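Local coordinates for Methylcobalamin\: coenzyme M methyltransferase (Methanosarcina mazei, PDB 4AY7), which catalyses transfer of a methyl group from a methylated corrinoid to coenzyme M, a zinc-dependent step of methanogenesis, at residues A119-A122 with D123-Q126. Sequence-based numbering, arbitrary orientation.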
# COMPACT_ATOMS: atom_id res chain seq x y z
N ALA A 119 16.74 -9.65 -15.36
CA ALA A 119 15.93 -8.93 -16.35
C ALA A 119 14.49 -9.06 -15.88
O ALA A 119 14.16 -9.88 -15.07
CB ALA A 119 16.10 -9.54 -17.75
N VAL A 120 13.59 -8.34 -16.47
CA VAL A 120 12.22 -8.66 -16.24
C VAL A 120 11.84 -9.78 -17.19
O VAL A 120 11.87 -9.57 -18.38
CB VAL A 120 11.36 -7.46 -16.51
CG1 VAL A 120 9.91 -7.80 -16.21
CG2 VAL A 120 11.83 -6.30 -15.65
N PRO A 121 11.41 -10.91 -16.67
CA PRO A 121 10.99 -12.02 -17.53
C PRO A 121 9.81 -11.69 -18.46
O PRO A 121 8.94 -10.92 -18.09
CB PRO A 121 10.70 -13.17 -16.53
CG PRO A 121 10.69 -12.56 -15.15
CD PRO A 121 10.97 -11.09 -15.28
N ALA A 122 9.86 -12.19 -19.70
CA ALA A 122 8.90 -11.81 -20.70
C ALA A 122 7.53 -12.25 -20.27
O ALA A 122 6.52 -11.63 -20.63
CB ALA A 122 9.24 -12.40 -22.06
N ASP A 123 7.47 -13.27 -19.42
CA ASP A 123 6.20 -13.77 -19.00
C ASP A 123 5.88 -13.50 -17.53
O ASP A 123 5.17 -14.30 -16.88
CB ASP A 123 6.13 -15.26 -19.27
CG ASP A 123 7.15 -16.04 -18.44
OD1 ASP A 123 8.14 -15.44 -17.92
OD2 ASP A 123 6.99 -17.26 -18.30
N LEU A 124 6.45 -12.40 -17.03
CA LEU A 124 6.26 -11.96 -15.63
C LEU A 124 4.83 -12.20 -15.14
O LEU A 124 4.61 -12.77 -14.08
CB LEU A 124 6.54 -10.47 -15.52
CG LEU A 124 6.47 -9.93 -14.09
CD1 LEU A 124 7.50 -10.60 -13.22
CD2 LEU A 124 6.66 -8.42 -14.13
N LEU A 125 3.85 -11.81 -15.94
CA LEU A 125 2.45 -11.83 -15.45
C LEU A 125 1.84 -13.22 -15.24
O LEU A 125 0.80 -13.38 -14.59
CB LEU A 125 1.59 -10.95 -16.36
CG LEU A 125 1.86 -9.41 -16.35
CD1 LEU A 125 0.85 -8.75 -17.28
CD2 LEU A 125 1.86 -8.67 -14.96
N GLN A 126 2.47 -14.23 -15.77
CA GLN A 126 2.06 -15.61 -15.53
C GLN A 126 2.79 -16.27 -14.38
O GLN A 126 2.41 -17.38 -13.98
CB GLN A 126 2.20 -16.45 -16.80
CG GLN A 126 1.25 -16.11 -17.92
CD GLN A 126 2.02 -15.81 -19.19
OE1 GLN A 126 2.02 -16.59 -20.17
NE2 GLN A 126 2.77 -14.70 -19.15
O HOH W 1 4.07 -10.88 -18.63
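V120 CG1 and L124 CG each stand opposite their own backbone N (chi1 -178° and -176°), which aims the two side chains at each other, with V120 CG1 lying 3.9 Å from L124 CD2. The other methyl of the leucine, CD1, rests 4.1 Å from CD of the P121 ring, so the two branches of L124 divide between valine and proline. What carries the backbones of V120 and L124 round is a type I beta turn from P121 to L124, with A122 and D123 at its corners. L124 N closes it by donating to P121 O at 3.1 Å; the N-H...O angle is 150°, and the donor sits well above the carbonyl plane. A water bridges the bend, donating a hydrogen bond to A122 O and accepting one from L125 N at 2.9 Å. The D123 carboxylate comes alongside the proline, OD1 lying 3.7 Å from P121 CB, and the same oxygen forms a salt bridge with R127 NE. Q126 N bonds to D123 O at 2.9 Å, spanning the short 3-10 segment 124-126. This turn lies on the surface of the TIM barrel, away from the zinc site, in the connection from strand 105-108 to helix 130-144: L124 is buried against L87 and A90 of helix 86-90 and I130 of helix 130-144, while V120 and L125 pack on helix 178-202.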